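PDB 4KPP: Sodium/calcium exchanger membrane region domain-containing protein from Archaeoglobus fulgidus, which exchanges protons for calcium ions across the membrane as a member of the sodium/calcium exchanger family. Local coordinates for residues A[102-107]-A[287-292]; A[153-158]-A[163-168]. All coordinates share one frame; numbering follows the deposited sequence.

Contact 1. Residues A[102-107]-A[287-292]; sequences ANMTGA and TLLIGT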
ATOM      1  N   ALA A 102      -9.405 -10.037   3.964  1.00 22.07           N
ATOM      2  CA  ALA A 102      -8.179 -10.568   4.554  1.00 22.31           C
ATOM      3  C   ALA A 102      -6.935 -10.025   3.852  1.00 20.24           C
ATOM      4  O   ALA A 102      -5.946  -9.697   4.501  1.00 25.41           O
ATOM      5  CB  ALA A 102      -8.186 -12.093   4.527  1.00 25.01           C
ATOM      6  N   ASN A 103      -6.989  -9.937   2.526  1.00 19.18           N
ATOM      7  CA  ASN A 103      -5.866  -9.417   1.749  1.00 21.22           C
ATOM      8  C   ASN A 103      -5.645  -7.929   2.003  1.00 24.27           C
ATOM      9  O   ASN A 103      -4.509  -7.458   2.085  1.00 26.28           O
ATOM     10  CB  ASN A 103      -6.079  -9.678   0.255  1.00 20.18           C
ATOM     11  CG  ASN A 103      -4.906  -9.222  -0.591  1.00 23.37           C
ATOM     12  OD1 ASN A 103      -4.904  -8.112  -1.122  1.00 24.32           O
ATOM     13  ND2 ASN A 103      -3.901 -10.082  -0.720  1.00 24.24           N
ATOM     14  N   MET A 104      -6.744  -7.197   2.133  1.00 22.37           N
ATOM     15  CA  MET A 104      -6.700  -5.764   2.385  1.00 18.90           C
ATOM     16  C   MET A 104      -6.117  -5.457   3.763  1.00 19.98           C
ATOM     17  O   MET A 104      -5.280  -4.565   3.915  1.00 21.62           O
ATOM     18  CB  MET A 104      -8.108  -5.184   2.278  1.00 20.22           C
ATOM     19  CG  MET A 104      -8.168  -3.672   2.262  1.00 24.14           C
ATOM     20  SD  MET A 104      -9.235  -3.047   3.571  1.00 55.00           S
ATOM     21  CE  MET A 104      -8.138  -3.145   4.958  1.00 13.20           C
ATOM     22  N   THR A 105      -6.578  -6.189   4.771  1.00 20.29           N
ATOM     23  CA  THR A 105      -6.105  -5.993   6.135  1.00 22.47           C
ATOM     24  C   THR A 105      -4.654  -6.443   6.261  1.00 23.76           C
ATOM     25  O   THR A 105      -3.858  -5.830   6.979  1.00 23.43           O
ATOM     26  CB  THR A 105      -6.980  -6.746   7.155  1.00 26.16           C
ATOM     27  OG1 THR A 105      -7.091  -8.121   6.769  1.00 29.88           O
ATOM     28  CG2 THR A 105      -8.375  -6.128   7.226  1.00 23.83           C
ATOM     29  N   GLY A 106      -4.314  -7.514   5.552  1.00 21.77           N
ATOM     30  CA  GLY A 106      -2.946  -7.991   5.514  1.00 21.75           C
ATOM     31  C   GLY A 106      -2.014  -6.938   4.950  1.00 22.11           C
ATOM     32  O   GLY A 106      -0.955  -6.663   5.519  1.00 23.75           O
ATOM     33  N   ALA A 107      -2.418  -6.340   3.834  1.00 17.93           N
ATOM     34  CA  ALA A 107      -1.619  -5.306   3.187  1.00 19.33           C
ATOM     35  C   ALA A 107      -1.364  -4.136   4.132  1.00 22.73           C
ATOM     36  O   ALA A 107      -0.224  -3.698   4.287  1.00 22.18           O
ATOM     37  CB  ALA A 107      -2.291  -4.832   1.905  1.00 16.49           C
ATOM     38  N   THR A 287      -7.965   3.811   2.607  1.00 29.40           N
ATOM     39  CA  THR A 287      -9.098   4.591   2.109  1.00 28.18           C
ATOM     40  C   THR A 287      -9.579   4.080   0.750  1.00 27.35           C
ATOM     41  O   THR A 287     -10.586   3.376   0.666  1.00 24.27           O
ATOM     42  CB  THR A 287      -8.770   6.103   1.995  1.00 25.21           C
ATOM     43  OG1 THR A 287      -7.581   6.290   1.215  1.00 21.58           O
ATOM     44  CG2 THR A 287      -8.574   6.723   3.378  1.00 24.88           C
ATOM     45  N   LEU A 288      -8.848   4.436  -0.305  1.00 24.99           N
ATOM     46  CA  LEU A 288      -9.201   4.052  -1.671  1.00 24.44           C
ATOM     47  C   LEU A 288      -9.327   2.538  -1.854  1.00 27.84           C
ATOM     48  O   LEU A 288     -10.221   2.064  -2.558  1.00 29.27           O
ATOM     49  CB  LEU A 288      -8.183   4.616  -2.670  1.00 23.69           C
ATOM     50  CG  LEU A 288      -8.475   4.340  -4.149  1.00 26.42           C
ATOM     51  CD1 LEU A 288      -9.707   5.106  -4.624  1.00 25.39           C
ATOM     52  CD2 LEU A 288      -7.268   4.662  -5.017  1.00 29.25           C
ATOM     53  N   LEU A 289      -8.432   1.787  -1.217  1.00 24.52           N
ATOM     54  CA  LEU A 289      -8.420   0.335  -1.338  1.00 22.15           C
ATOM     55  C   LEU A 289      -9.711  -0.279  -0.805  1.00 24.82           C
ATOM     56  O   LEU A 289     -10.294  -1.159  -1.437  1.00 25.92           O
ATOM     57  CB  LEU A 289      -7.226  -0.255  -0.587  1.00 19.06           C
ATOM     58  CG  LEU A 289      -6.477  -1.425  -1.236  1.00 21.96           C
ATOM     59  CD1 LEU A 289      -5.837  -2.315  -0.174  1.00 19.12           C
ATOM     60  CD2 LEU A 289      -7.359  -2.246  -2.169  1.00 19.90           C
ATOM     61  N   ILE A 290     -10.145   0.182   0.364  1.00 25.60           N
ATOM     62  CA  ILE A 290     -11.364  -0.336   0.971  1.00 28.98           C
ATOM     63  C   ILE A 290     -12.565  -0.049   0.078  1.00 27.34           C
ATOM     64  O   ILE A 290     -13.393  -0.925  -0.162  1.00 28.22           O
ATOM     65  CB  ILE A 290     -11.610   0.263   2.365  1.00 29.10           C
ATOM     66  CG1 ILE A 290     -10.322   0.238   3.192  1.00 28.34           C
ATOM     67  CG2 ILE A 290     -12.737  -0.483   3.073  1.00 29.28           C
ATOM     68  CD1 ILE A 290     -10.473   0.800   4.590  1.00 28.17           C
ATOM     69  N   GLY A 291     -12.649   1.182  -0.415  1.00 25.77           N
ATOM     70  CA  GLY A 291     -13.703   1.559  -1.333  1.00 25.71           C
ATOM     71  C   GLY A 291     -13.674   0.727  -2.601  1.00 29.15           C
ATOM     72  O   GLY A 291     -14.718   0.313  -3.106  1.00 28.85           O
ATOM     73  N   THR A 292     -12.472   0.473  -3.108  1.00 28.56           N
ATOM     74  CA  THR A 292     -12.301  -0.270  -4.351  1.00 28.80           C
ATOM     75  C   THR A 292     -12.839  -1.698  -4.265  1.00 29.66           C
ATOM     76  O   THR A 292     -13.570  -2.139  -5.149  1.00 33.88           O
ATOM     77  CB  THR A 292     -10.827  -0.301  -4.796  1.00 36.81           C
ATOM     78  OG1 THR A 292     -10.372   1.036  -5.039  1.00 39.52           O
ATOM     79  CG2 THR A 292     -10.672  -1.116  -6.069  1.00 40.70           C
TER
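A buried helix-to-helix contact in the transmembrane core joins Met104 of helix 96-127 to Leu289 and Ile290, in the first turn of helix 288-299. Met104 and Ile290 have the nearest CA atoms of the two segments, 7.3 Å apart. The thioether chain of Met104 does the bridging: CG meets the CD1 branch of Leu289 at 3.6 Å, and SD rests against CG1 of Ile290 at 3.5 Å. With CG anti to the backbone N (chi1 -169°), the Met104 chain leaves its helix toward the partner and then bends at its next two torsions, which brings sulfur rather than the methyl group up to Ile290. Leu289 and Met104 run past each other in opposite directions, whereas the Ile290 chain lies at a slant to the thioether. The contact joins two separate sodium/calcium exchanger regions of the sequence; exchangers of this family are built from inverted repeats. No hydrogen bond crosses here; the meeting is wholly apolar. Polar groups are served on their own sides: Asn103 ND2 donates to Val246 O, and Thr292 OG1 folds back onto Leu288 O at 2.7 Å, an acceptor it shares with its own backbone N. Helix 76-91 adds Asp82 against Met104, and Phe169 of helix 163-182 packs on Ile290.

Contact 2. Residues A[153-158]-A[163-168]; sequences FTLPLK and PFDALV. With OLB ((2S)-2,3-dihydroxypropyl (9Z)-octadec-9-enoate), chain E.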
ATOM      1  N   PHE A 153     -13.779   1.935  12.316  1.00 30.87           N
ATOM      2  CA  PHE A 153     -14.263   1.318  13.550  1.00 34.17           C
ATOM      3  C   PHE A 153     -15.764   1.035  13.511  1.00 33.47           C
ATOM      4  O   PHE A 153     -16.282   0.311  14.354  1.00 34.76           O
ATOM      5  CB  PHE A 153     -13.943   2.191  14.767  1.00 35.00           C
ATOM      6  CG  PHE A 153     -12.567   1.977  15.324  1.00 34.77           C
ATOM      7  CD1 PHE A 153     -12.184   0.728  15.786  1.00 32.98           C
ATOM      8  CD2 PHE A 153     -11.662   3.026  15.408  1.00 29.99           C
ATOM      9  CE1 PHE A 153     -10.917   0.525  16.306  1.00 31.46           C
ATOM     10  CE2 PHE A 153     -10.400   2.827  15.927  1.00 28.66           C
ATOM     11  CZ  PHE A 153     -10.028   1.575  16.375  1.00 30.58           C
ATOM     12  N   THR A 154     -16.460   1.610  12.535  1.00 32.73           N
ATOM     13  CA  THR A 154     -17.901   1.419  12.416  1.00 34.25           C
ATOM     14  C   THR A 154     -18.227   0.206  11.551  1.00 33.57           C
ATOM     15  O   THR A 154     -19.387  -0.168  11.403  1.00 34.21           O
ATOM     16  CB  THR A 154     -18.600   2.660  11.829  1.00 35.61           C
ATOM     17  OG1 THR A 154     -18.198   2.842  10.465  1.00 33.97           O
ATOM     18  CG2 THR A 154     -18.246   3.905  12.634  1.00 36.92           C
ATOM     19  N   LEU A 155     -17.192  -0.410  10.991  1.00 35.57           N
ATOM     20  CA  LEU A 155     -17.371  -1.571  10.118  1.00 33.54           C
ATOM     21  C   LEU A 155     -17.612  -2.914  10.835  1.00 29.83           C
ATOM     22  O   LEU A 155     -18.512  -3.652  10.445  1.00 28.77           O
ATOM     23  CB  LEU A 155     -16.221  -1.681   9.106  1.00 31.23           C
ATOM     24  CG  LEU A 155     -16.021  -0.457   8.210  1.00 30.92           C
ATOM     25  CD1 LEU A 155     -14.938  -0.714   7.172  1.00 30.59           C
ATOM     26  CD2 LEU A 155     -17.334  -0.048   7.548  1.00 27.89           C
ATOM     27  N   PRO A 156     -16.816  -3.239  11.877  1.00 33.93           N
ATOM     28  CA  PRO A 156     -17.070  -4.508  12.571  1.00 36.21           C
ATOM     29  C   PRO A 156     -18.412  -4.524  13.301  1.00 40.43           C
ATOM     30  O   PRO A 156     -18.966  -5.598  13.535  1.00 41.03           O
ATOM     31  CB  PRO A 156     -15.928  -4.589  13.589  1.00 36.83           C
ATOM     32  CG  PRO A 156     -14.870  -3.691  13.054  1.00 40.30           C
ATOM     33  CD  PRO A 156     -15.608  -2.573  12.398  1.00 38.49           C
ATOM     34  N   LEU A 157     -18.914  -3.345  13.658  1.00 47.09           N
ATOM     35  CA  LEU A 157     -20.216  -3.217  14.306  1.00 50.85           C
ATOM     36  C   LEU A 157     -21.348  -3.670  13.391  1.00 48.35           C
ATOM     37  O   LEU A 157     -22.127  -4.555  13.744  1.00 52.41           O
ATOM     38  CB  LEU A 157     -20.459  -1.771  14.741  1.00 56.07           C
ATOM     39  CG  LEU A 157     -19.714  -1.301  15.988  1.00 59.29           C
ATOM     40  CD1 LEU A 157     -20.061   0.147  16.302  1.00 59.45           C
ATOM     41  CD2 LEU A 157     -20.040  -2.210  17.165  1.00 60.04           C
ATOM     42  N   LYS A 158     -21.431  -3.048  12.219  1.00 41.35           N
ATOM     43  CA  LYS A 158     -22.449  -3.374  11.229  1.00 37.64           C
ATOM     44  C   LYS A 158     -22.274  -4.789  10.700  1.00 34.91           C
ATOM     45  O   LYS A 158     -23.251  -5.465  10.384  1.00 38.94           O
ATOM     46  CB  LYS A 158     -22.369  -2.396  10.059  1.00 41.99           C
ATOM     47  CG  LYS A 158     -22.693  -0.957  10.405  1.00 46.48           C
ATOM     48  CD  LYS A 158     -22.020  -0.011   9.424  1.00 48.98           C
ATOM     49  CE  LYS A 158     -22.235  -0.462   7.993  1.00 52.19           C
ATOM     50  NZ  LYS A 158     -21.523   0.420   7.035  1.00 52.72           N
ATOM     51  N   PRO A 163     -22.049   0.083   0.014  1.00 30.20           N
ATOM     52  CA  PRO A 163     -21.731   0.993  -1.092  1.00 30.11           C
ATOM     53  C   PRO A 163     -21.513   2.429  -0.618  1.00 32.29           C
ATOM     54  O   PRO A 163     -20.730   3.164  -1.222  1.00 33.78           O
ATOM     55  CB  PRO A 163     -22.984   0.917  -1.966  1.00 31.21           C
ATOM     56  CG  PRO A 163     -23.493  -0.464  -1.752  1.00 28.39           C
ATOM     57  CD  PRO A 163     -23.177  -0.807  -0.318  1.00 29.54           C
ATOM     58  N   PHE A 164     -22.202   2.818   0.452  1.00 28.55           N
ATOM     59  CA  PHE A 164     -22.037   4.148   1.024  1.00 27.27           C
ATOM     60  C   PHE A 164     -20.699   4.273   1.746  1.00 23.65           C
ATOM     61  O   PHE A 164     -20.049   5.316   1.677  1.00 19.68           O
ATOM     62  CB  PHE A 164     -23.184   4.483   1.984  1.00 30.41           C
ATOM     63  CG  PHE A 164     -23.067   5.846   2.608  1.00 29.17           C
ATOM     64  CD1 PHE A 164     -23.472   6.977   1.917  1.00 24.73           C
ATOM     65  CD2 PHE A 164     -22.537   5.997   3.881  1.00 29.84           C
ATOM     66  CE1 PHE A 164     -23.358   8.232   2.484  1.00 26.04           C
ATOM     67  CE2 PHE A 164     -22.420   7.250   4.454  1.00 31.18           C
ATOM     68  CZ  PHE A 164     -22.831   8.370   3.756  1.00 30.47           C
ATOM     69  N   ASP A 165     -20.302   3.213   2.445  1.00 26.63           N
ATOM     70  CA  ASP A 165     -18.994   3.164   3.090  1.00 30.11           C
ATOM     71  C   ASP A 165     -17.899   3.396   2.062  1.00 31.55           C
ATOM     72  O   ASP A 165     -16.985   4.190   2.283  1.00 32.56           O
ATOM     73  CB  ASP A 165     -18.764   1.811   3.764  1.00 29.60           C
ATOM     74  CG  ASP A 165     -19.600   1.630   5.010  1.00 32.05           C
ATOM     75  OD1 ASP A 165     -19.969   2.644   5.638  1.00 33.13           O
ATOM     76  OD2 ASP A 165     -19.880   0.466   5.366  1.00 30.92           O
ATOM     77  N   ALA A 166     -18.004   2.694   0.939  1.00 30.08           N
ATOM     78  CA  ALA A 166     -17.041   2.822  -0.142  1.00 28.73           C
ATOM     79  C   ALA A 166     -17.015   4.255  -0.654  1.00 31.30           C
ATOM     80  O   ALA A 166     -15.951   4.802  -0.936  1.00 35.50           O
ATOM     81  CB  ALA A 166     -17.373   1.855  -1.265  1.00 29.27           C
ATOM     82  N   LEU A 167     -18.196   4.860  -0.755  1.00 33.31           N
ATOM     83  CA  LEU A 167     -18.327   6.249  -1.183  1.00 34.94           C
ATOM     84  C   LEU A 167     -17.574   7.179  -0.234  1.00 35.23           C
ATOM     85  O   LEU A 167     -16.904   8.115  -0.669  1.00 36.18           O
ATOM     86  CB  LEU A 167     -19.804   6.647  -1.247  1.00 38.29           C
ATOM     87  CG  LEU A 167     -20.266   7.526  -2.414  1.00 47.15           C
ATOM     88  CD1 LEU A 167     -21.758   7.813  -2.303  1.00 53.00           C
ATOM     89  CD2 LEU A 167     -19.478   8.825  -2.490  1.00 49.74           C
ATOM     90  N   VAL A 168     -17.687   6.913   1.065  1.00 33.11           N
ATOM     91  CA  VAL A 168     -16.996   7.706   2.076  1.00 31.19           C
ATOM     92  C   VAL A 168     -15.480   7.571   1.950  1.00 30.58           C
ATOM     93  O   VAL A 168     -14.767   8.572   1.862  1.00 32.60           O
ATOM     94  CB  VAL A 168     -17.428   7.308   3.503  1.00 31.05           C
ATOM     95  CG1 VAL A 168     -16.627   8.081   4.538  1.00 26.75           C
ATOM     96  CG2 VAL A 168     -18.915   7.550   3.689  1.00 35.70           C
TER
HETATM   97  C1  OLB E 502     -21.644   7.045  10.048  1.00 68.78           C
HETATM   98  C2  OLB E 502     -20.874   7.171  11.319  1.00 65.80           C
HETATM   99  C3  OLB E 502     -19.537   7.768  11.031  1.00 65.74           C
HETATM  100  C4  OLB E 502     -19.054   8.523  12.224  1.00 64.98           C
HETATM  101  C5  OLB E 502     -17.825   7.875  12.767  1.00 62.71           C
HETATM  102  O19 OLB E 502     -21.936   8.046   9.412  1.00 70.25           O
HETATM  103  O20 OLB E 502     -22.039   5.813   9.590  1.00 70.30           O
HETATM  104  C21 OLB E 502     -22.804   5.738   8.447  1.00 71.69           C
HETATM  105  C22 OLB E 502     -22.699   4.362   7.886  1.00 73.97           C
HETATM  106  O23 OLB E 502     -22.215   3.519   8.862  1.00 75.74           O
HETATM  107  C24 OLB E 502     -24.047   3.906   7.441  1.00 74.34           C
HETATM  108  C6  OLB E 502     -16.640   8.315  11.978  1.00 60.40           C
HETATM  109  C7  OLB E 502     -16.425   9.780  12.164  1.00 58.77           C
HETATM  110  C8  OLB E 502     -15.044  10.137  11.728  1.00 56.33           C
HETATM  111  C9  OLB E 502     -14.907   9.905  10.261  1.00 53.00           C
HETATM  112  C10 OLB E 502     -15.312  10.976   9.307  1.00 49.95           C
HETATM  113  C11 OLB E 502     -15.939  10.617   8.002  1.00 48.24           C
HETATM  114  C12 OLB E 502     -16.518  11.852   7.396  1.00 48.66           C
HETATM  115  C13 OLB E 502     -17.593  11.493   6.427  1.00 47.65           C
HETATM  116  C14 OLB E 502     -18.786  10.970   7.149  1.00 44.29           C
HETATM  117  C15 OLB E 502     -19.838  10.635   6.145  1.00 44.33           C
HETATM  118  C16 OLB E 502     -20.989   9.950   6.802  1.00 45.68           C
HETATM  119  C17 OLB E 502     -21.644  10.874   7.773  1.00 46.93           C
HETATM  120  C18 OLB E 502     -23.117  10.916   7.537  1.00 45.25           C
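The short helical turn 155-158 faces the first turns of helix 163-182 with the CA atoms of Leu155 and Asp165, the nearest pair, 8.6 Å apart. Lys158 and Asp165 reach across this gap from opposite directions and form a salt bridge between NZ and OD2. The modelled separation of these two atoms, 2.3 Å, is too short for an ordinary bond of this kind, so its exact length is doubtful, though the two charged groups plainly lie side by side. CG of Lys158 lies beside the backbone N (chi1 -65°), and a bend at the third torsion (chi3 47°) delivers the ammonium group to the carboxylate. Leu155 approaches the same oxygen with its CD2 methyl, at 3.4 Å from Asp165 OD2, its chain sliding past the aspartate in the opposite sense. The chain turns back between the two helices through strand 160-161, which pairs antiparallel with strand 307-308, beside the ends of predicted membrane-spanning helices. Asp165 sits in the first turn of the second helix, where OD2 also accepts from the backbone N of Ser162, just before that helix starts, while OD1 is bonded to Tyr151 OH; several partners thus fix the rotation of the buried carboxylate, and the lysine probably favours its charged form. A bound monoolein lies alongside. Its glycerol oxygen O23 is 3.6 Å from Lys158 CD, which brings the polar headgroup beside the ion pair. Farther along, the acyl chain curves past Thr154, whose CG2 stands 4.0 Å from lipid C5, and returns along helix 163-182. There lipid C16 comes up to the rim of the Phe164 ring, 3.9 Å from CE2.

In the fold
Helix 163-182 ties the two contacts together: its first turns carry one side of contact 2 and, from Ala166 on to Phe169, also pack on helix 288-299, which carries one side of contact 1. The contact centres are 13 Å apart, and the segments themselves touch where Gly291 O packs against Ala166 CB at 3.6 Å. Contact 1 lies about 9 Å from the centre of the chain and contact 2 about 20 Å, so the pair runs from the buried interior out to the lipid-contacting flank. The monoolein beside contact 2 comes to about 12 Å from the Ile290 side chain. Both contacts are remote from the calcium ion held at Ile330, Asp333, Lys335 and Glu340.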